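Local atomic coordinates of Asp/Glu-specific dipeptidyl-peptidase (Flavobacterium psychrophilum, PDB entry 5JXF), a protein that removes dipeptides from the N-terminus of oligopeptides as a serine peptidase of family S46, with strict preference for aspartate or glutamate at the P1 position. Residues 419-429 with 532-543. Numbering follows the deposited sequence.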
ATOM      1  N   LEU A 419     -17.186   1.120  33.273  1.00 75.59           N
ATOM      2  CA  LEU A 419     -17.989   2.335  33.212  1.00 74.54           C
ATOM      3  C   LEU A 419     -19.314   2.034  32.521  1.00 77.35           C
ATOM      4  O   LEU A 419     -20.357   2.607  32.847  1.00 75.80           O
ATOM      5  CB  LEU A 419     -17.245   3.437  32.461  1.00 73.93           C
ATOM      6  CG  LEU A 419     -15.841   3.816  32.955  1.00 75.84           C
ATOM      7  CD1 LEU A 419     -15.308   4.989  32.159  1.00 72.06           C
ATOM      8  CD2 LEU A 419     -15.857   4.143  34.442  1.00 84.09           C
ATOM      9  N   SER A 420     -19.246   1.125  31.554  1.00 77.43           N
ATOM     10  CA  SER A 420     -20.405   0.692  30.803  1.00 77.70           C
ATOM     11  C   SER A 420     -21.432   0.045  31.726  1.00 81.03           C
ATOM     12  O   SER A 420     -22.621   0.383  31.682  1.00 81.00           O
ATOM     13  CB  SER A 420     -19.983  -0.278  29.703  1.00 75.83           C
ATOM     14  OG  SER A 420     -21.102  -0.716  28.961  1.00 85.17           O
ATOM     15  N   LEU A 421     -20.973  -0.873  32.572  1.00 77.59           N
ATOM     16  CA  LEU A 421     -21.882  -1.570  33.472  1.00 79.00           C
ATOM     17  C   LEU A 421     -22.419  -0.608  34.529  1.00 78.92           C
ATOM     18  O   LEU A 421     -23.591  -0.679  34.917  1.00 79.71           O
ATOM     19  CB  LEU A 421     -21.195  -2.765  34.135  1.00 76.31           C
ATOM     20  CG  LEU A 421     -22.116  -3.550  35.077  1.00 78.81           C
ATOM     21  CD1 LEU A 421     -23.283  -4.161  34.314  1.00 72.16           C
ATOM     22  CD2 LEU A 421     -21.354  -4.617  35.852  1.00 81.60           C
ATOM     23  N   GLY A 422     -21.558   0.297  34.978  1.00 73.76           N
ATOM     24  CA  GLY A 422     -21.948   1.308  35.941  1.00 76.21           C
ATOM     25  C   GLY A 422     -23.037   2.209  35.397  1.00 75.90           C
ATOM     26  O   GLY A 422     -23.997   2.521  36.096  1.00 76.09           O
ATOM     27  N   TYR A 423     -22.897   2.617  34.141  1.00 75.36           N
ATOM     28  CA  TYR A 423     -23.887   3.489  33.518  1.00 75.48           C
ATOM     29  C   TYR A 423     -25.249   2.810  33.314  1.00 74.93           C
ATOM     30  O   TYR A 423     -26.274   3.490  33.194  1.00 70.84           O
ATOM     31  CB  TYR A 423     -23.369   4.004  32.176  1.00 74.00           C
ATOM     32  CG  TYR A 423     -24.333   4.939  31.482  1.00 76.27           C
ATOM     33  CD1 TYR A 423     -24.651   6.171  32.033  1.00 82.39           C
ATOM     34  CD2 TYR A 423     -24.942   4.580  30.291  1.00 78.03           C
ATOM     35  CE1 TYR A 423     -25.535   7.026  31.406  1.00 79.55           C
ATOM     36  CE2 TYR A 423     -25.823   5.426  29.659  1.00 75.11           C
ATOM     37  CZ  TYR A 423     -26.114   6.649  30.220  1.00 77.48           C
ATOM     38  OH  TYR A 423     -26.996   7.498  29.591  1.00 78.68           O
ATOM     39  N   LYS A 424     -25.268   1.480  33.261  1.00 74.01           N
ATOM     40  CA  LYS A 424     -26.545   0.774  33.166  1.00 73.84           C
ATOM     41  C   LYS A 424     -27.252   0.772  34.516  1.00 77.44           C
ATOM     42  O   LYS A 424     -28.477   0.800  34.576  1.00 74.16           O
ATOM     43  CB  LYS A 424     -26.356  -0.655  32.668  1.00 70.83           C
ATOM     44  CG  LYS A 424     -25.916  -0.748  31.221  1.00 70.32           C
ATOM     45  CD  LYS A 424     -25.893  -2.187  30.765  1.00 71.40           C
ATOM     46  CE  LYS A 424     -25.217  -2.338  29.415  1.00 72.63           C
ATOM     47  NZ  LYS A 424     -25.304  -3.760  29.003  1.00 77.89           N
ATOM     48  N   LEU A 425     -26.476   0.737  35.596  1.00 78.55           N
ATOM     49  CA  LEU A 425     -27.040   0.831  36.934  1.00 76.22           C
ATOM     50  C   LEU A 425     -27.628   2.221  37.101  1.00 77.47           C
ATOM     51  O   LEU A 425     -28.664   2.412  37.737  1.00 76.19           O
ATOM     52  CB  LEU A 425     -25.981   0.556  37.998  1.00 78.02           C
ATOM     53  CG  LEU A 425     -25.484  -0.888  38.072  1.00 80.41           C
ATOM     54  CD1 LEU A 425     -24.424  -1.035  39.151  1.00 81.34           C
ATOM     55  CD2 LEU A 425     -26.638  -1.862  38.301  1.00 80.47           C
ATOM     56  N   TYR A 426     -26.958   3.188  36.496  1.00 75.51           N
ATOM     57  CA  TYR A 426     -27.423   4.558  36.498  1.00 79.12           C
ATOM     58  C   TYR A 426     -28.818   4.672  35.900  1.00 79.87           C
ATOM     59  O   TYR A 426     -29.688   5.337  36.445  1.00 77.72           O
ATOM     60  CB  TYR A 426     -26.457   5.425  35.719  1.00 79.44           C
ATOM     61  CG  TYR A 426     -26.763   6.894  35.759  1.00 80.51           C
ATOM     62  CD1 TYR A 426     -26.387   7.674  36.851  1.00 83.92           C
ATOM     63  CD2 TYR A 426     -27.404   7.514  34.693  1.00 79.39           C
ATOM     64  CE1 TYR A 426     -26.655   9.034  36.883  1.00 83.42           C
ATOM     65  CE2 TYR A 426     -27.674   8.870  34.713  1.00 82.37           C
ATOM     66  CZ  TYR A 426     -27.299   9.623  35.808  1.00 82.66           C
ATOM     67  OH  TYR A 426     -27.563  10.970  35.820  1.00 81.80           O
ATOM     68  N   GLN A 427     -29.027   4.019  34.768  1.00 79.87           N
ATOM     69  CA  GLN A 427     -30.309   4.102  34.087  1.00 79.74           C
ATOM     70  C   GLN A 427     -31.377   3.352  34.885  1.00 78.73           C
ATOM     71  O   GLN A 427     -32.436   3.904  35.187  1.00 75.66           O
ATOM     72  CB  GLN A 427     -30.170   3.573  32.656  1.00 73.23           C
ATOM     73  CG  GLN A 427     -29.143   4.378  31.872  1.00 75.71           C
ATOM     74  CD  GLN A 427     -29.035   4.001  30.412  1.00 75.29           C
ATOM     75  OE1 GLN A 427     -28.759   2.853  30.067  1.00 73.69           O
ATOM     76  NE2 GLN A 427     -29.246   4.976  29.542  1.00 81.26           N
ATOM     77  N   LEU A 428     -31.064   2.112  35.250  1.00 76.99           N
ATOM     78  CA  LEU A 428     -31.908   1.294  36.118  1.00 80.57           C
ATOM     79  C   LEU A 428     -32.330   2.051  37.392  1.00 85.56           C
ATOM     80  O   LEU A 428     -33.442   1.847  37.890  1.00 89.50           O
ATOM     81  CB  LEU A 428     -31.180   0.000  36.486  1.00 83.91           C
ATOM     82  CG  LEU A 428     -31.903  -1.111  37.255  1.00 87.48           C
ATOM     83  CD1 LEU A 428     -33.011  -1.710  36.399  1.00 86.33           C
ATOM     84  CD2 LEU A 428     -30.920  -2.192  37.699  1.00 84.33           C
ATOM     85  N   GLU A 429     -31.459   2.924  37.902  1.00 86.43           N
ATOM     86  CA  GLU A 429     -31.814   3.831  38.996  1.00 89.77           C
ATOM     87  C   GLU A 429     -33.051   4.674  38.709  1.00 90.13           C
ATOM     88  O   GLU A 429     -33.897   4.865  39.578  1.00 90.65           O
ATOM     89  CB  GLU A 429     -30.644   4.761  39.293  1.00 95.43           C
ATOM     90  CG  GLU A 429     -30.783   5.692  40.474  1.00100.36           C
ATOM     91  CD  GLU A 429     -30.235   7.054  40.120  1.00106.49           C
ATOM     92  OE1 GLU A 429     -29.905   7.230  38.930  1.00106.55           O
ATOM     93  OE2 GLU A 429     -30.103   7.927  41.001  1.00108.66           O
ATOM     94  N   TYR A 532     -19.340   2.730  40.707  1.00 90.07           N
ATOM     95  CA  TYR A 532     -20.563   3.411  40.309  1.00 88.77           C
ATOM     96  C   TYR A 532     -20.546   4.872  40.758  1.00 93.52           C
ATOM     97  O   TYR A 532     -21.110   5.739  40.093  1.00 93.71           O
ATOM     98  CB  TYR A 532     -21.790   2.702  40.874  1.00 87.11           C
ATOM     99  CG  TYR A 532     -23.081   3.422  40.562  1.00 90.94           C
ATOM    100  CD1 TYR A 532     -23.721   3.245  39.340  1.00 90.90           C
ATOM    101  CD2 TYR A 532     -23.654   4.296  41.484  1.00 92.59           C
ATOM    102  CE1 TYR A 532     -24.905   3.910  39.049  1.00 87.42           C
ATOM    103  CE2 TYR A 532     -24.832   4.963  41.200  1.00 91.26           C
ATOM    104  CZ  TYR A 532     -25.451   4.766  39.982  1.00 85.66           C
ATOM    105  OH  TYR A 532     -26.619   5.431  39.700  1.00 80.69           O
ATOM    106  N   ALA A 533     -19.900   5.143  41.888  1.00 95.56           N
ATOM    107  CA  ALA A 533     -19.745   6.518  42.346  1.00 98.39           C
ATOM    108  C   ALA A 533     -19.050   7.355  41.276  1.00 95.73           C
ATOM    109  O   ALA A 533     -19.490   8.461  40.959  1.00 94.56           O
ATOM    110  CB  ALA A 533     -18.968   6.568  43.655  1.00102.05           C
ATOM    111  N   PHE A 534     -17.976   6.815  40.706  1.00 92.37           N
ATOM    112  CA  PHE A 534     -17.232   7.542  39.693  1.00 90.89           C
ATOM    113  C   PHE A 534     -18.078   7.773  38.445  1.00 87.37           C
ATOM    114  O   PHE A 534     -18.143   8.892  37.937  1.00 87.11           O
ATOM    115  CB  PHE A 534     -15.936   6.809  39.334  1.00 90.08           C
ATOM    116  CG  PHE A 534     -15.170   7.459  38.223  1.00 89.44           C
ATOM    117  CD1 PHE A 534     -14.810   8.792  38.305  1.00 92.78           C
ATOM    118  CD2 PHE A 534     -14.796   6.740  37.106  1.00 88.06           C
ATOM    119  CE1 PHE A 534     -14.106   9.396  37.289  1.00 93.27           C
ATOM    120  CE2 PHE A 534     -14.090   7.339  36.085  1.00 84.95           C
ATOM    121  CZ  PHE A 534     -13.746   8.668  36.176  1.00 90.25           C
ATOM    122  N   VAL A 535     -18.732   6.724  37.956  1.00 88.27           N
ATOM    123  CA  VAL A 535     -19.596   6.859  36.785  1.00 85.22           C
ATOM    124  C   VAL A 535     -20.685   7.900  37.050  1.00 79.73           C
ATOM    125  O   VAL A 535     -21.050   8.670  36.158  1.00 74.14           O
ATOM    126  CB  VAL A 535     -20.239   5.506  36.382  1.00 84.82           C
ATOM    127  CG1 VAL A 535     -21.145   5.672  35.156  1.00 79.99           C
ATOM    128  CG2 VAL A 535     -19.162   4.467  36.117  1.00 82.70           C
ATOM    129  N   LYS A 536     -21.173   7.944  38.289  1.00 85.54           N
ATOM    130  CA  LYS A 536     -22.225   8.882  38.665  1.00 85.47           C
ATOM    131  C   LYS A 536     -21.777  10.324  38.429  1.00 91.29           C
ATOM    132  O   LYS A 536     -22.539  11.134  37.905  1.00 95.24           O
ATOM    133  CB  LYS A 536     -22.638   8.678  40.129  1.00 86.57           C
ATOM    134  CG  LYS A 536     -23.851   9.501  40.571  1.00 85.56           C
ATOM    135  CD  LYS A 536     -24.211   9.214  42.024  1.00 90.84           C
ATOM    136  CE  LYS A 536     -23.029   9.471  42.952  1.00 96.94           C
ATOM    137  NZ  LYS A 536     -23.027   8.572  44.145  1.00 95.12           N
ATOM    138  N   SER A 537     -20.532  10.635  38.786  1.00 89.95           N
ATOM    139  CA  SER A 537     -20.000  11.983  38.589  1.00 94.41           C
ATOM    140  C   SER A 537     -19.973  12.362  37.112  1.00 95.61           C
ATOM    141  O   SER A 537     -20.185  13.520  36.761  1.00 98.73           O
ATOM    142  CB  SER A 537     -18.592  12.110  39.179  1.00 92.92           C
ATOM    143  OG  SER A 537     -17.651  11.337  38.454  1.00 91.84           O
ATOM    144  N   LEU A 538     -19.717  11.382  36.251  1.00 86.37           N
ATOM    145  CA  LEU A 538     -19.653  11.634  34.819  1.00 87.02           C
ATOM    146  C   LEU A 538     -21.054  11.646  34.213  1.00 85.71           C
ATOM    147  O   LEU A 538     -21.343  12.418  33.295  1.00 88.94           O
ATOM    148  CB  LEU A 538     -18.788  10.576  34.126  1.00 89.32           C
ATOM    149  CG  LEU A 538     -17.473  10.174  34.800  1.00 90.45           C
ATOM    150  CD1 LEU A 538     -16.894   8.953  34.111  1.00 89.97           C
ATOM    151  CD2 LEU A 538     -16.471  11.317  34.800  1.00 90.57           C
ATOM    152  N   ALA A 539     -21.920  10.783  34.738  1.00 82.31           N
ATOM    153  CA  ALA A 539     -23.259  10.599  34.181  1.00 86.44           C
ATOM    154  C   ALA A 539     -24.192  11.786  34.449  1.00 87.33           C
ATOM    155  O   ALA A 539     -24.734  12.375  33.511  1.00 86.93           O
ATOM    156  CB  ALA A 539     -23.880   9.309  34.720  1.00 80.40           C
ATOM    157  N   ASP A 540     -24.393  12.146  35.711  1.00 84.55           N
ATOM    158  CA  ASP A 540     -25.319  13.241  35.977  1.00 92.12           C
ATOM    159  C   ASP A 540     -24.713  14.572  35.521  1.00 95.23           C
ATOM    160  O   ASP A 540     -25.442  15.528  35.270  1.00 97.50           O
ATOM    161  CB  ASP A 540     -25.749  13.283  37.453  1.00 92.19           C
ATOM    162  CG  ASP A 540     -24.596  13.141  38.415  1.00 96.50           C
ATOM    163  OD1 ASP A 540     -23.561  13.810  38.219  1.00102.60           O
ATOM    164  OD2 ASP A 540     -24.732  12.355  39.376  1.00 97.42           O
ATOM    165  N   ASN A 541     -23.390  14.620  35.373  1.00 90.87           N
ATOM    166  CA  ASN A 541     -22.759  15.768  34.731  1.00 88.65           C
ATOM    167  C   ASN A 541     -23.186  15.862  33.271  1.00 91.12           C
ATOM    168  O   ASN A 541     -23.462  16.948  32.762  1.00 94.44           O
ATOM    169  CB  ASN A 541     -21.237  15.689  34.821  1.00 85.58           C
ATOM    170  CG  ASN A 541     -20.551  16.776  34.016  1.00 87.36           C
ATOM    171  OD1 ASN A 541     -20.349  17.888  34.498  1.00 94.34           O
ATOM    172  ND2 ASN A 541     -20.189  16.455  32.779  1.00 86.48           N
ATOM    173  N   TYR A 542     -23.228  14.713  32.601  1.00 84.75           N
ATOM    174  CA  TYR A 542     -23.695  14.656  31.223  1.00 83.95           C
ATOM    175  C   TYR A 542     -25.200  14.925  31.145  1.00 83.00           C
ATOM    176  O   TYR A 542     -25.647  15.819  30.419  1.00 76.58           O
ATOM    177  CB  TYR A 542     -23.360  13.295  30.590  1.00 82.06           C
ATOM    178  CG  TYR A 542     -24.050  13.050  29.261  1.00 83.20           C
ATOM    179  CD1 TYR A 542     -23.672  13.755  28.121  1.00 82.27           C
ATOM    180  CD2 TYR A 542     -25.073  12.108  29.142  1.00 80.21           C
ATOM    181  CE1 TYR A 542     -24.303  13.542  26.902  1.00 81.91           C
ATOM    182  CE2 TYR A 542     -25.705  11.881  27.927  1.00 79.80           C
ATOM    183  CZ  TYR A 542     -25.315  12.602  26.811  1.00 87.13           C
ATOM    184  OH  TYR A 542     -25.939  12.383  25.602  1.00 93.89           O
ATOM    185  N   SER A 543     -25.973  14.162  31.913  1.00 84.61           N
ATOM    186  CA  SER A 543     -27.430  14.192  31.794  1.00 89.00           C
ATOM    187  C   SER A 543     -28.028  15.528  32.222  1.00 91.45           C
ATOM    188  O   SER A 543     -29.167  15.838  31.881  1.00 96.02           O
ATOM    189  CB  SER A 543     -28.063  13.074  32.619  1.00 85.12           C
ATOM    190  OG  SER A 543     -27.798  13.261  33.995  1.00 88.73           O
TER
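Helices 419-429 and 532-543 cross at -70° with their axes 8.8 Å apart, and they come closest where G422 faces Y532, the two CA atoms only 5.0 Å from each other. A CB on G422 would run into CG2 of V535, so the lack of a side chain there probably allows the close approach. V535 splits its branches: CG1 lies against the backbone N of Y423, while CG2 meets CD2 of L419 at 3.7 Å. Y426 and Y532 interlock as knobs into holes, their side chains crossing at about a right angle. Y532 turns its ring edge to the backbone of 419-429, with G422 O 3.3 Å from CD1 and Y426 N also near the ring plane; CB of L425 touches the ring as well. Y426 reaches across to 532-543 because its chi1 of -174° swings the ring away from its own backbone N, and CB of A539 sits over the ring centre in a CH-pi contact, 3.5 Å from the centroid. Y426 OH hydrogen-bonds S543 OG at 2.9 Å. Replacing Y426 with an alanine would probably open a gap over A539 and deprive S543 of its hydroxyl partner. F408 of helix 386-415 packs edge-to-face on Y423 and stacks on Y542, tying both helices to a third, away from the probable catalytic triad. Rings and methyls thus probably do most of the holding, while the single hydroxyl pair fixes where the Y426 ring ends.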